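Local coordinates for protein cellulase (Xanthomonas axonopodis pv. citri, PDB 5HOS) that probably hydrolyses internal beta-1,4 linkages in cellulose, as an endo-beta-1,4-glucanase of glycosyl hydrolase family 5, at residues Phe135-Ile144 and Ala174-Ala184. Sequence-based numbering, arbitrary orientation. Where two conformers were deposited one is given.
Sequences FNDLWRRLAI and ASIDTIRKTGA
A174 meets N136 where the backbones come nearest: the end of the N136 side chain lies against the backbone carbonyl carbon and the methyl of A174, and the CA atoms of N136 and S175 are 4.8 Å apart. S175 comes next, its CB and OG against the F135 ring, with OG 3.6 Å from F135 CE2; the hydroxyl itself is bonded to the carbonyl of A172. A turn on, T178 crosses N136 at about a right angle. Its OG1 turns back to A174 O (2.8 Å), which also takes the T178 N-H from the other face of the carbonyl; chi1 of -60° puts OG1 beside the backbone N and CG2 anti to it, packing on R140 CB at 3.7 Å. I179 runs alongside W139, CG1 lying 3.8 Å from W139 CB and CD1 reaching the indole, whose NE1 is held by the carbonyl of L156; I179 CG2 touches A143 CB. Further on, T182 OG1 gives its proton to I179 O (2.6 Å) in the carbonyl plane and accepts from A184 N, an ST turn. T182 CG2 packs by R140 O and I144 CG1, and its OG1 by A143 CB; A184 CB comes 4.1 Å from A143 CB. The axes cross at -32°, neighbouring outer helices of the (beta/alpha)8 barrel, with strand 152-155 between them in sequence; I179 and W139 continue inward onto strands 188-191 and 109-114. Both threonines give their hydroxyl protons to carbonyls of their own segment while their methyls and the flanks of the oxygens pack against helix 132-145, so the interface rests largely on van der Waals packing.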
loop_
_atom_site.group_PDB
_atom_site.type_symbol
_atom_site.label_atom_id
_atom_site.label_comp_id
_atom_site.label_asym_id
_atom_site.label_seq_id
_atom_site.Cartn_x
_atom_site.Cartn_y
_atom_site.Cartn_z
ATOM N N PHE A 135 -0.398 3.011 18.589
ATOM C CA PHE A 135 -0.761 3.056 17.179
ATOM C C PHE A 135 -1.785 4.160 16.919
ATOM O O PHE A 135 -1.656 4.921 15.940
ATOM C CB PHE A 135 -1.276 1.675 16.747
ATOM C CG PHE A 135 -1.538 1.532 15.266
ATOM C CD1 PHE A 135 -0.605 1.964 14.313
ATOM C CD2 PHE A 135 -2.695 0.912 14.825
ATOM C CE1 PHE A 135 -0.842 1.802 12.962
ATOM C CE2 PHE A 135 -2.939 0.749 13.468
ATOM C CZ PHE A 135 -2.016 1.199 12.539
ATOM N N ASN A 136 -2.776 4.267 17.802
ATOM C CA ASN A 136 -3.774 5.337 17.720
ATOM C C ASN A 136 -3.138 6.726 17.673
ATOM O O ASN A 136 -3.576 7.586 16.911
ATOM C CB ASN A 136 -4.731 5.305 18.916
ATOM C CG ASN A 136 -5.725 4.159 18.869
ATOM O OD1 ASN A 136 -5.892 3.480 17.856
ATOM N ND2 ASN A 136 -6.407 3.947 19.990
ATOM N N ASP A 137 -2.114 6.944 18.498
ATOM C CA ASP A 137 -1.490 8.261 18.578
ATOM C C ASP A 137 -0.785 8.642 17.279
ATOM O O ASP A 137 -0.870 9.788 16.861
ATOM C CB ASP A 137 -0.515 8.353 19.739
ATOM C CG ASP A 137 0.021 9.742 19.910
ATOM O OD1 ASP A 137 -0.742 10.608 20.384
ATOM O OD2 ASP A 137 1.185 9.980 19.523
ATOM N N LEU A 138 -0.088 7.689 16.650
ATOM C CA LEU A 138 0.489 7.944 15.317
ATOM C C LEU A 138 -0.579 8.456 14.359
ATOM O O LEU A 138 -0.408 9.502 13.727
ATOM C CB LEU A 138 1.122 6.682 14.718
ATOM C CG LEU A 138 1.576 6.765 13.247
ATOM C CD1 LEU A 138 2.718 7.745 13.072
ATOM C CD2 LEU A 138 1.959 5.396 12.707
ATOM N N TRP A 139 -1.667 7.699 14.243
ATOM C CA TRP A 139 -2.714 8.025 13.268
ATOM C C TRP A 139 -3.515 9.276 13.614
ATOM O O TRP A 139 -3.967 9.961 12.704
ATOM C CB TRP A 139 -3.602 6.816 12.931
ATOM C CG TRP A 139 -2.947 6.015 11.845
ATOM C CD1 TRP A 139 -2.437 4.759 11.938
ATOM C CD2 TRP A 139 -2.645 6.479 10.524
ATOM N NE1 TRP A 139 -1.861 4.395 10.750
ATOM C CE2 TRP A 139 -1.967 5.436 9.862
ATOM C CE3 TRP A 139 -2.886 7.675 9.835
ATOM C CZ2 TRP A 139 -1.547 5.540 8.527
ATOM C CZ3 TRP A 139 -2.462 7.787 8.505
ATOM C CH2 TRP A 139 -1.795 6.723 7.867
ATOM N N ARG A 140 -3.671 9.578 14.903
ATOM C CA ARG A 140 -4.251 10.861 15.315
ATOM C C ARG A 140 -3.418 12.015 14.759
ATOM O O ARG A 140 -3.954 12.936 14.135
ATOM C CB ARG A 140 -4.328 10.974 16.844
ATOM C CG ARG A 140 -5.071 12.210 17.341
ATOM C CD ARG A 140 -5.081 12.311 18.860
ATOM N NE ARG A 140 -3.728 12.279 19.419
ATOM C CZ ARG A 140 -2.870 13.303 19.458
ATOM N NH1 ARG A 140 -3.188 14.504 18.972
ATOM N NH2 ARG A 140 -1.670 13.122 19.994
ATOM N N ARG A 141 -2.108 11.942 14.976
ATOM C CA ARG A 141 -1.180 12.991 14.541
ATOM C C ARG A 141 -1.080 13.103 13.024
ATOM O O ARG A 141 -1.037 14.201 12.502
ATOM C CB ARG A 141 0.203 12.772 15.157
ATOM C CG ARG A 141 0.212 12.931 16.673
ATOM C CD ARG A 141 1.580 12.617 17.243
ATOM N NE ARG A 141 1.636 12.665 18.710
ATOM C CZ ARG A 141 1.790 13.765 19.448
ATOM N NH1 ARG A 141 1.889 14.975 18.901
ATOM N NH2 ARG A 141 1.841 13.650 20.771
ATOM N N LEU A 142 -1.046 11.969 12.321
ATOM C CA LEU A 142 -1.025 12.004 10.851
ATOM C C LEU A 142 -2.332 12.543 10.307
ATOM O O LEU A 142 -2.324 13.315 9.351
ATOM C CB LEU A 142 -0.754 10.635 10.237
ATOM C CG LEU A 142 0.708 10.277 9.979
ATOM C CD1 LEU A 142 0.791 8.812 9.581
ATOM C CD2 LEU A 142 1.319 11.153 8.894
ATOM N N ALA A 143 -3.447 12.124 10.910
ATOM C CA ALA A 143 -4.756 12.594 10.473
ATOM C C ALA A 143 -4.863 14.108 10.621
ATOM O O ALA A 143 -5.385 14.772 9.724
ATOM C CB ALA A 143 -5.870 11.908 11.234
ATOM N N ILE A 144 -4.361 14.644 11.737
ATOM C CA ILE A 144 -4.366 16.092 11.961
ATOM C C ILE A 144 -3.487 16.800 10.924
ATOM O O ILE A 144 -3.908 17.794 10.346
ATOM C CB ILE A 144 -3.956 16.458 13.416
ATOM C CG1 ILE A 144 -5.062 16.013 14.389
ATOM C CG2 ILE A 144 -3.709 17.961 13.563
ATOM C CD1 ILE A 144 -4.637 15.910 15.842
ATOM N N ALA A 174 -9.596 0.562 16.049
ATOM C CA ALA A 174 -9.268 1.632 16.981
ATOM C C ALA A 174 -8.609 2.810 16.258
ATOM O O ALA A 174 -8.944 3.960 16.525
ATOM C CB ALA A 174 -8.374 1.113 18.089
ATOM N N SER A 175 -7.691 2.524 15.331
ATOM C CA SER A 175 -7.029 3.594 14.584
ATOM C C SER A 175 -7.999 4.300 13.621
ATOM O O SER A 175 -7.933 5.520 13.470
ATOM C CB SER A 175 -5.782 3.078 13.850
ATOM O OG SER A 175 -6.138 2.185 12.810
ATOM N N ILE A 176 -8.909 3.549 12.998
ATOM C CA ILE A 176 -9.954 4.144 12.138
ATOM C C ILE A 176 -10.810 5.114 12.956
ATOM O O ILE A 176 -11.032 6.261 12.551
ATOM C CB ILE A 176 -10.850 3.065 11.485
ATOM C CG1 ILE A 176 -10.061 2.265 10.440
ATOM C CG2 ILE A 176 -12.106 3.661 10.850
ATOM C CD1 ILE A 176 -10.673 0.919 10.113
ATOM N N ASP A 177 -11.270 4.656 14.113
ATOM C CA ASP A 177 -12.090 5.507 14.993
ATOM C C ASP A 177 -11.337 6.776 15.422
ATOM O O ASP A 177 -11.908 7.879 15.440
ATOM C CB ASP A 177 -12.581 4.725 16.222
ATOM C CG ASP A 177 -13.620 3.657 15.878
ATOM O OD1 ASP A 177 -14.123 3.604 14.730
ATOM O OD2 ASP A 177 -13.950 2.857 16.776
ATOM N N THR A 178 -10.055 6.616 15.748
ATOM C CA THR A 178 -9.197 7.735 16.132
ATOM C C THR A 178 -9.066 8.760 15.009
ATOM O O THR A 178 -9.191 9.959 15.238
ATOM C CB THR A 178 -7.803 7.222 16.535
ATOM O OG1 THR A 178 -7.941 6.322 17.643
ATOM C CG2 THR A 178 -6.882 8.366 16.914
ATOM N N ILE A 179 -8.825 8.270 13.796
ATOM C CA ILE A 179 -8.737 9.128 12.631
ATOM C C ILE A 179 -10.024 9.931 12.463
ATOM O O ILE A 179 -9.966 11.147 12.278
ATOM C CB ILE A 179 -8.399 8.332 11.355
ATOM C CG1 ILE A 179 -6.942 7.859 11.435
ATOM C CG2 ILE A 179 -8.583 9.184 10.102
ATOM C CD1 ILE A 179 -6.593 6.756 10.465
ATOM N N ARG A 180 -11.165 9.259 12.541
ATOM C CA ARG A 180 -12.458 9.934 12.348
ATOM C C ARG A 180 -12.783 10.918 13.451
ATOM O O ARG A 180 -13.425 11.949 13.194
ATOM C CB ARG A 180 -13.603 8.920 12.161
ATOM C CG ARG A 180 -13.515 8.057 10.903
ATOM C CD ARG A 180 -12.980 8.805 9.688
ATOM N NE ARG A 180 -13.049 8.001 8.474
ATOM C CZ ARG A 180 -12.399 8.282 7.348
ATOM N NH1 ARG A 180 -11.631 9.373 7.255
ATOM N NH2 ARG A 180 -12.510 7.465 6.307
ATOM N N LYS A 181 -12.324 10.642 14.666
ATOM C CA LYS A 181 -12.551 11.572 15.766
ATOM C C LYS A 181 -11.811 12.911 15.540
ATOM O O LYS A 181 -12.252 13.935 16.052
ATOM C CB LYS A 181 -12.209 10.934 17.117
ATOM C CG LYS A 181 -12.912 11.601 18.286
ATOM C CD LYS A 181 -12.870 10.773 19.557
ATOM C CE LYS A 181 -13.770 11.398 20.615
ATOM N NZ LYS A 181 -13.563 10.780 21.952
ATOM N N THR A 182 -10.738 12.920 14.731
ATOM C CA THR A 182 -10.068 14.184 14.364
ATOM C C THR A 182 -10.879 15.052 13.402
ATOM O O THR A 182 -10.575 16.229 13.245
ATOM C CB THR A 182 -8.697 13.994 13.687
ATOM O OG1 THR A 182 -8.875 13.456 12.367
ATOM C CG2 THR A 182 -7.774 13.109 14.512
ATOM N N GLY A 183 -11.869 14.464 12.737
ATOM C CA GLY A 183 -12.657 15.143 11.706
ATOM C C GLY A 183 -12.143 14.908 10.296
ATOM O O GLY A 183 -12.778 15.298 9.331
ATOM N N ALA A 184 -10.999 14.240 10.167
ATOM C CA ALA A 184 -10.414 13.959 8.869
ATOM C C ALA A 184 -11.316 13.057 8.035
ATOM O O ALA A 184 -11.769 12.009 8.509
ATOM C CB ALA A 184 -9.059 13.302 9.051
#